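Local coordinates for arginine decarboxylase, A207R protein (Paramecium bursaria Chlorella virus 1, PDB 2NVA) that decarboxylates arginine to agmatine with the help of pyridoxal 5'-phosphate, as a two-chain enzyme of the eukaryotic ornithine decarboxylase-like group, at residues Thr92-Ile96 with Asp97-Phe101; Ser114-Glu117 with Leu118-Ile121; Leu160-Ala163 with Lys164-Asp167. All coordinates share one frame; numbering follows the deposited sequence.

In the fold
All three contacts are local, between residues about a turn apart, on or just before successive outer helices of the TIM barrel that carries the pyridoxal phosphate. Interactions 1 and 2 both begin a helix, with Thr95 and Ser114 as N-caps; interaction 3 ends one, in a Schellman motif. Interaction 2 is the most buried and sits between the others: Glu117 reaches back to Lys94 of interaction 1 in a salt bridge, and Asp119 reaches the hydroxyl of Tyr162 in interaction 3. Charge chemistry therefore gathers where interactions 1 and 2 meet, beside the second subunit, which touches both. Interaction 3 lies farther from the chain's centre, partly buried, and relies on ring-to-leucine packing and backbone bonds.

Interaction 1. Residues Thr92-Ile96 with Asp97-Phe101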
loop_
_atom_site.group_PDB
_atom_site.type_symbol
_atom_site.label_atom_id
_atom_site.label_comp_id
_atom_site.label_asym_id
_atom_site.label_seq_id
_atom_site.Cartn_x
_atom_site.Cartn_y
_atom_site.Cartn_z
ATOM N N THR A 92 -6.056 -19.274 -7.697
ATOM C CA THR A 92 -6.103 -19.980 -8.988
ATOM C C THR A 92 -4.824 -19.843 -9.798
ATOM O O THR A 92 -4.659 -20.536 -10.811
ATOM C CB THR A 92 -7.309 -19.539 -9.869
ATOM O OG1 THR A 92 -7.164 -18.154 -10.209
ATOM C CG2 THR A 92 -8.640 -19.757 -9.123
ATOM N N MET A 93 -3.919 -18.963 -9.358
ATOM C CA MET A 93 -2.646 -18.742 -10.069
ATOM C C MET A 93 -1.472 -18.890 -9.100
ATOM O O MET A 93 -1.179 -17.986 -8.314
ATOM C CB MET A 93 -2.634 -17.362 -10.734
ATOM C CG MET A 93 -3.652 -17.225 -11.850
ATOM S SD MET A 93 -3.123 -18.160 -13.304
ATOM C CE MET A 93 -4.507 -17.890 -14.421
ATOM N N LYS A 94 -0.812 -20.045 -9.168
ATOM C CA LYS A 94 0.199 -20.435 -8.186
ATOM C C LYS A 94 1.525 -20.627 -8.910
ATOM O O LYS A 94 1.554 -21.248 -9.976
ATOM C CB LYS A 94 -0.216 -21.759 -7.527
ATOM C CG LYS A 94 -1.540 -21.698 -6.737
ATOM C CD LYS A 94 -2.157 -23.092 -6.493
ATOM C CE LYS A 94 -2.799 -23.690 -7.771
ATOM N NZ LYS A 94 -3.770 -22.744 -8.443
ATOM N N THR A 95 2.621 -20.125 -8.344
ATOM C CA THR A 95 3.903 -20.301 -9.000
ATOM C C THR A 95 4.292 -21.783 -8.968
ATOM O O THR A 95 3.901 -22.523 -8.064
ATOM C CB THR A 95 5.037 -19.458 -8.363
ATOM O OG1 THR A 95 5.402 -20.022 -7.100
ATOM C CG2 THR A 95 4.609 -17.993 -8.172
ATOM N N ILE A 96 5.069 -22.185 -9.966
ATOM C CA ILE A 96 5.612 -23.537 -10.036
ATOM C C ILE A 96 6.358 -23.885 -8.742
ATOM O O ILE A 96 6.132 -24.947 -8.168
ATOM C CB ILE A 96 6.520 -23.696 -11.266
ATOM C CG1 ILE A 96 5.664 -23.722 -12.539
ATOM C CG2 ILE A 96 7.369 -24.971 -11.154
ATOM C CD1 ILE A 96 6.448 -23.550 -13.847
ATOM N N ASP A 97 7.213 -22.984 -8.259
ATOM C CA ASP A 97 7.940 -23.289 -7.020
ATOM C C ASP A 97 7.025 -23.410 -5.797
ATOM O O ASP A 97 7.315 -24.197 -4.886
ATOM C CB ASP A 97 9.051 -22.275 -6.763
ATOM C CG ASP A 97 10.252 -22.495 -7.646
ATOM O OD1 ASP A 97 10.887 -21.480 -8.024
ATOM O OD2 ASP A 97 10.594 -23.667 -7.978
ATOM N N ASP A 98 5.934 -22.641 -5.769
ATOM C CA ASP A 98 4.958 -22.747 -4.683
ATOM C C ASP A 98 4.195 -24.072 -4.755
ATOM O O ASP A 98 3.832 -24.644 -3.721
ATOM C CB ASP A 98 3.976 -21.549 -4.680
ATOM C CG ASP A 98 4.567 -20.302 -4.023
ATOM O OD1 ASP A 98 5.783 -20.311 -3.709
ATOM O OD2 ASP A 98 3.815 -19.314 -3.805
ATOM N N LEU A 99 3.961 -24.552 -5.978
ATOM C CA LEU A 99 3.289 -25.838 -6.181
ATOM C C LEU A 99 4.150 -27.000 -5.712
ATOM O O LEU A 99 3.658 -27.922 -5.068
ATOM C CB LEU A 99 2.897 -26.025 -7.654
ATOM C CG LEU A 99 1.604 -25.283 -8.033
ATOM C CD1 LEU A 99 1.353 -25.364 -9.537
ATOM C CD2 LEU A 99 0.382 -25.795 -7.252
ATOM N N ILE A 100 5.437 -26.946 -6.044
ATOM C CA ILE A 100 6.406 -27.964 -5.605
ATOM C C ILE A 100 6.482 -27.981 -4.081
ATOM O O ILE A 100 6.482 -29.055 -3.474
ATOM C CB ILE A 100 7.798 -27.732 -6.221
ATOM C CG1 ILE A 100 7.720 -27.872 -7.749
ATOM C CG2 ILE A 100 8.832 -28.716 -5.642
ATOM C CD1 ILE A 100 8.916 -27.279 -8.485
ATOM N N PHE A 101 6.535 -26.793 -3.479
ATOM C CA PHE A 101 6.525 -26.647 -2.025
ATOM C C PHE A 101 5.239 -27.220 -1.401
ATOM O O PHE A 101 5.309 -27.984 -0.427
ATOM C CB PHE A 101 6.708 -25.172 -1.635
ATOM C CG PHE A 101 6.647 -24.925 -0.148
ATOM C CD1 PHE A 101 7.738 -25.235 0.671
ATOM C CD2 PHE A 101 5.503 -24.381 0.434
ATOM C CE1 PHE A 101 7.685 -25.015 2.053
ATOM C CE2 PHE A 101 5.434 -24.156 1.806
ATOM C CZ PHE A 101 6.532 -24.471 2.619
HETATM O O HOH W 1 2.119 -18.666 -5.843
#
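Thr95 is the N-cap of helix 96-105, one of the outer helices of the TIM barrel, and its OG1 accepts from Asp98 N at 3.0 Å. With chi1 at 73°, OG1 sits between the backbone N and the carbonyl carbon, facing the first turn. Asp98 comes back over the cap: its CB lies 3.2 Å from Thr95 OG1, and a water donates to Asp98 OD2 while accepting from Thr95 N. Its other oxygen, OD1, is bound to Ser71 OG, so both carboxylate oxygens are held.

Two backbone bonds close the turn. Leu99 N gives to Thr95 O at 2.9 Å, and Ile100 N to Ile96 O at 3.0 Å.

The apolar contacts flank these bonds. Lys94 and Leu99 cross at about a right angle, the lysine's methylenes lying against one leucine methyl, while its NZ turns off to bind His91 O and Thr111 O, among other partners. Thr95 packs on Ile269 and Ile96 on Ile341, both of the second subunit. Along the helix, Ile96 uses its CG2 branch, which lies 3.9 Å from Ile100 CD1.

Interaction 2. Residues Ser114-Glu117 with Leu118-Ile121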
loop_
_atom_site.group_PDB
_atom_site.type_symbol
_atom_site.label_atom_id
_atom_site.label_comp_id
_atom_site.label_asym_id
_atom_site.label_seq_id
_atom_site.Cartn_x
_atom_site.Cartn_y
_atom_site.Cartn_z
ATOM N N SER A 114 -7.961 -21.975 -15.256
ATOM C CA SER A 114 -7.318 -21.931 -16.572
ATOM C C SER A 114 -6.681 -23.260 -16.967
ATOM O O SER A 114 -6.305 -24.066 -16.108
ATOM C CB SER A 114 -6.238 -20.838 -16.597
ATOM O OG SER A 114 -5.172 -21.149 -15.711
ATOM N N SER A 115 -6.554 -23.475 -18.272
ATOM C CA SER A 115 -5.910 -24.693 -18.785
ATOM C C SER A 115 -4.412 -24.691 -18.452
ATOM O O SER A 115 -3.851 -25.732 -18.131
ATOM C CB SER A 115 -6.150 -24.841 -20.294
ATOM O OG SER A 115 -5.518 -23.803 -21.029
ATOM N N PHE A 116 -3.776 -23.520 -18.506
ATOM C CA PHE A 116 -2.344 -23.420 -18.196
ATOM C C PHE A 116 -2.021 -23.768 -16.750
ATOM O O PHE A 116 -0.936 -24.291 -16.451
ATOM C CB PHE A 116 -1.802 -22.041 -18.552
ATOM C CG PHE A 116 -1.685 -21.829 -20.024
ATOM C CD1 PHE A 116 -0.619 -22.380 -20.737
ATOM C CD2 PHE A 116 -2.667 -21.124 -20.711
ATOM C CE1 PHE A 116 -0.515 -22.208 -22.093
ATOM C CE2 PHE A 116 -2.569 -20.936 -22.089
ATOM C CZ PHE A 116 -1.490 -21.491 -22.784
ATOM N N GLU A 117 -2.961 -23.478 -15.859
ATOM C CA GLU A 117 -2.802 -23.878 -14.456
ATOM C C GLU A 117 -2.857 -25.411 -14.312
ATOM O O GLU A 117 -2.122 -26.000 -13.496
ATOM C CB GLU A 117 -3.867 -23.224 -13.590
ATOM C CG GLU A 117 -3.513 -23.191 -12.110
ATOM C CD GLU A 117 -2.412 -22.184 -11.754
ATOM O OE1 GLU A 117 -1.988 -22.170 -10.578
ATOM O OE2 GLU A 117 -1.967 -21.404 -12.649
ATOM N N LEU A 118 -3.733 -26.046 -15.096
ATOM C CA LEU A 118 -3.817 -27.520 -15.121
ATOM C C LEU A 118 -2.528 -28.146 -15.641
ATOM O O LEU A 118 -2.077 -29.167 -15.121
ATOM C CB LEU A 118 -5.019 -28.000 -15.948
ATOM C CG LEU A 118 -6.403 -27.732 -15.348
ATOM C CD1 LEU A 118 -7.495 -28.052 -16.350
ATOM C CD2 LEU A 118 -6.637 -28.509 -14.038
ATOM N N ASP A 119 -1.925 -27.515 -16.647
ATOM C CA ASP A 119 -0.613 -27.950 -17.151
ATOM C C ASP A 119 0.420 -27.952 -16.024
ATOM O O ASP A 119 1.169 -28.915 -15.871
ATOM C CB ASP A 119 -0.110 -27.031 -18.265
ATOM C CG ASP A 119 -0.897 -27.173 -19.542
ATOM O OD1 ASP A 119 -1.506 -28.240 -19.751
ATOM O OD2 ASP A 119 -0.914 -26.204 -20.335
ATOM N N LYS A 120 0.448 -26.870 -15.242
ATOM C CA LYS A 120 1.379 -26.743 -14.120
ATOM C C LYS A 120 1.151 -27.852 -13.107
ATOM O O LYS A 120 2.108 -28.465 -12.628
ATOM C CB LYS A 120 1.227 -25.382 -13.432
ATOM C CG LYS A 120 2.028 -24.271 -14.081
ATOM C CD LYS A 120 2.023 -23.019 -13.205
ATOM C CE LYS A 120 0.793 -22.194 -13.434
ATOM N NZ LYS A 120 0.703 -21.050 -12.477
ATOM N N ILE A 121 -0.117 -28.094 -12.784
ATOM C CA ILE A 121 -0.499 -29.149 -11.830
ATOM C C ILE A 121 -0.019 -30.510 -12.319
ATOM O O ILE A 121 0.612 -31.259 -11.573
ATOM C CB ILE A 121 -2.033 -29.159 -11.584
ATOM C CG1 ILE A 121 -2.482 -27.860 -10.896
ATOM C CG2 ILE A 121 -2.493 -30.430 -10.803
ATOM C CD1 ILE A 121 -2.003 -27.687 -9.441
HETATM O O HOH W 2 -3.067 -24.766 -21.820
#
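Leu118 N to Ser114 O opens the helical bonding across these residues, but at 3.4 Å it is weak. The next three i to i+4 bonds are firmer: Asp119 N to Ser115 O at 3.0 Å, Lys120 N to Phe116 O, and Ile121 N to Glu117 O, also 3.0 Å. Ser114 is the N-cap, and its OG takes the amide of Glu117.

Glu117 and Lys120 are joined by a salt bridge, 2.7 Å between Glu117 OE2 and Lys120 NZ. The ammonium arrives from above the carboxylate plane, 36° out of it. Glu117 folds at chi2 (73°) and the lysine chain is bent at chi3, and these bends bring the two ends together. Both ends have further partners: Glu117 OE1 pairs with Lys94 NZ, and Lys120 NZ also binds Lys94 O and Ile269 O of the second subunit. A buried network of alternating charges results, in which each ammonium would be expected to stabilise the carboxylate's negative charge.

Helix 115-124 is the helix of a beta-alpha-beta crossover in the TIM barrel, linking strand 109-112 to strand 129-133. Leu118 turns to Phe112 of the first strand.

Phe116 and Asp119 run side by side, pointing the same way, with ring and carboxylate 87° apart; Phe116 CD1 is 3.9 Å from Asp119 OD2. A water lies over the centre of the Phe116 ring, on one face. It donates to Asp119 OD2 at 3.0 Å and hydrogen-bonds Ser115 OG at 2.7 Å, while Asp119 OD1 has its partner in helix 156-165, Tyr162.

Interaction 3. Residues Leu160-Ala163 with Lys164-Asp167; sequences LEYA and KQLD
A Schellman motif ends helix 156-165 here, with Asp167 as its C-prime residue at positive phi (60°). Ala163 O faces the amide of Ile168, and Asp167 N donates to Lys164 O at 3.0 Å. Just ahead of the turn the normal helical bonds are still made: Lys164 N to Leu160 O, and Gln165 N to Glu161 O at 2.9 Å. At the helix end Leu166 N gives to Tyr162 O at 3.1 Å and, weakly, to Ala163 O.

Among the side chains, Tyr162 and Leu166 carry the contact. Leu166 CG lies over one face of the phenol ring, and Leu166 CD1 meets Tyr162 CE2 at 3.6 Å. Tyr162 CG stands opposite the backbone N (chi1 -163°), which swings the ring out from the helix with a lean toward the following turn, where Leu166 meets it. Gln165, extended beyond CG, brings its amide obliquely to the ring, NE2 being 3.9 Å from Tyr162 CD1 and the planes 71° apart.

The far end of the ring is fixed by the bond from its OH to Asp119 OD1 of helix 115-124, where Leu118 packs against Tyr162 and Ala163. Lys164 bends away to Gly205 O, and Leu166 O accepts from His122 ND1. Leu160 and Ala163 rest on Val170 of strand 170-174, and Leu160 and Glu161 meet helix 184-204, so this end of the helix is wedged between the two neighbouring helices of the barrel.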
loop_
_atom_site.group_PDB
_atom_site.type_symbol
_atom_site.label_atom_id
_atom_site.label_comp_id
_atom_site.label_asym_id
_atom_site.label_seq_id
_atom_site.Cartn_x
_atom_site.Cartn_y
_atom_site.Cartn_z
ATOM N N LEU A 160 -12.969 -28.817 -17.417
ATOM C CA LEU A 160 -13.190 -30.092 -16.743
ATOM C C LEU A 160 -12.706 -31.255 -17.598
ATOM O O LEU A 160 -12.161 -32.224 -17.073
ATOM C CB LEU A 160 -14.666 -30.262 -16.363
ATOM C CG LEU A 160 -15.180 -29.273 -15.296
ATOM C CD1 LEU A 160 -16.691 -29.265 -15.256
ATOM C CD2 LEU A 160 -14.615 -29.597 -13.915
ATOM N N GLU A 161 -12.903 -31.145 -18.908
ATOM C CA GLU A 161 -12.445 -32.169 -19.847
ATOM C C GLU A 161 -10.936 -32.195 -19.929
ATOM O O GLU A 161 -10.330 -33.258 -20.005
ATOM C CB GLU A 161 -13.045 -31.929 -21.227
ATOM C CG GLU A 161 -14.507 -32.326 -21.315
ATOM C CD GLU A 161 -15.159 -31.954 -22.647
ATOM O OE1 GLU A 161 -16.144 -32.629 -23.026
ATOM O OE2 GLU A 161 -14.703 -30.986 -23.313
ATOM N N TYR A 162 -10.333 -31.012 -19.907
ATOM C CA TYR A 162 -8.882 -30.897 -19.931
ATOM C C TYR A 162 -8.265 -31.495 -18.671
ATOM O O TYR A 162 -7.232 -32.173 -18.742
ATOM C CB TYR A 162 -8.460 -29.440 -20.116
ATOM C CG TYR A 162 -7.022 -29.275 -20.562
ATOM C CD1 TYR A 162 -6.603 -29.686 -21.832
ATOM C CD2 TYR A 162 -6.079 -28.711 -19.712
ATOM C CE1 TYR A 162 -5.272 -29.537 -22.232
ATOM C CE2 TYR A 162 -4.765 -28.537 -20.100
ATOM C CZ TYR A 162 -4.370 -28.935 -21.353
ATOM O OH TYR A 162 -3.060 -28.777 -21.726
ATOM N N ALA A 163 -8.889 -31.245 -17.526
ATOM C CA ALA A 163 -8.431 -31.858 -16.291
ATOM C C ALA A 163 -8.504 -33.386 -16.394
ATOM O O ALA A 163 -7.548 -34.068 -16.055
ATOM C CB ALA A 163 -9.237 -31.344 -15.112
ATOM N N LYS A 164 -9.630 -33.910 -16.880
ATOM C CA LYS A 164 -9.817 -35.368 -17.052
ATOM C C LYS A 164 -8.717 -35.958 -17.940
ATOM O O LYS A 164 -8.117 -36.990 -17.618
ATOM C CB LYS A 164 -11.209 -35.661 -17.656
ATOM C CG LYS A 164 -11.624 -37.144 -17.646
ATOM C CD LYS A 164 -12.097 -37.586 -16.251
ATOM C CE LYS A 164 -12.238 -39.104 -16.179
ATOM N NZ LYS A 164 -12.581 -39.535 -14.792
ATOM N N GLN A 165 -8.452 -35.272 -19.055
ATOM C CA GLN A 165 -7.438 -35.705 -20.012
ATOM C C GLN A 165 -6.046 -35.801 -19.376
ATOM O O GLN A 165 -5.264 -36.688 -19.731
ATOM C CB GLN A 165 -7.400 -34.758 -21.208
ATOM C CG GLN A 165 -6.167 -34.943 -22.057
ATOM C CD GLN A 165 -6.151 -34.103 -23.304
ATOM O OE1 GLN A 165 -5.252 -34.265 -24.141
ATOM N NE2 GLN A 165 -7.137 -33.210 -23.465
ATOM N N LEU A 166 -5.745 -34.883 -18.455
ATOM C CA LEU A 166 -4.455 -34.865 -17.754
ATOM C C LEU A 166 -4.437 -35.694 -16.463
ATOM O O LEU A 166 -3.475 -35.615 -15.695
ATOM C CB LEU A 166 -4.011 -33.423 -17.467
ATOM C CG LEU A 166 -3.681 -32.507 -18.651
ATOM C CD1 LEU A 166 -3.304 -31.117 -18.138
ATOM C CD2 LEU A 166 -2.572 -33.085 -19.521
ATOM N N ASP A 167 -5.480 -36.496 -16.246
ATOM C CA ASP A 167 -5.566 -37.355 -15.068
ATOM C C ASP A 167 -5.528 -36.533 -13.779
ATOM O O ASP A 167 -4.953 -36.968 -12.769
ATOM C CB ASP A 167 -4.454 -38.413 -15.078
ATOM C CG ASP A 167 -4.700 -39.490 -16.112
ATOM O OD1 ASP A 167 -5.890 -39.768 -16.430
ATOM O OD2 ASP A 167 -3.720 -40.106 -16.593
#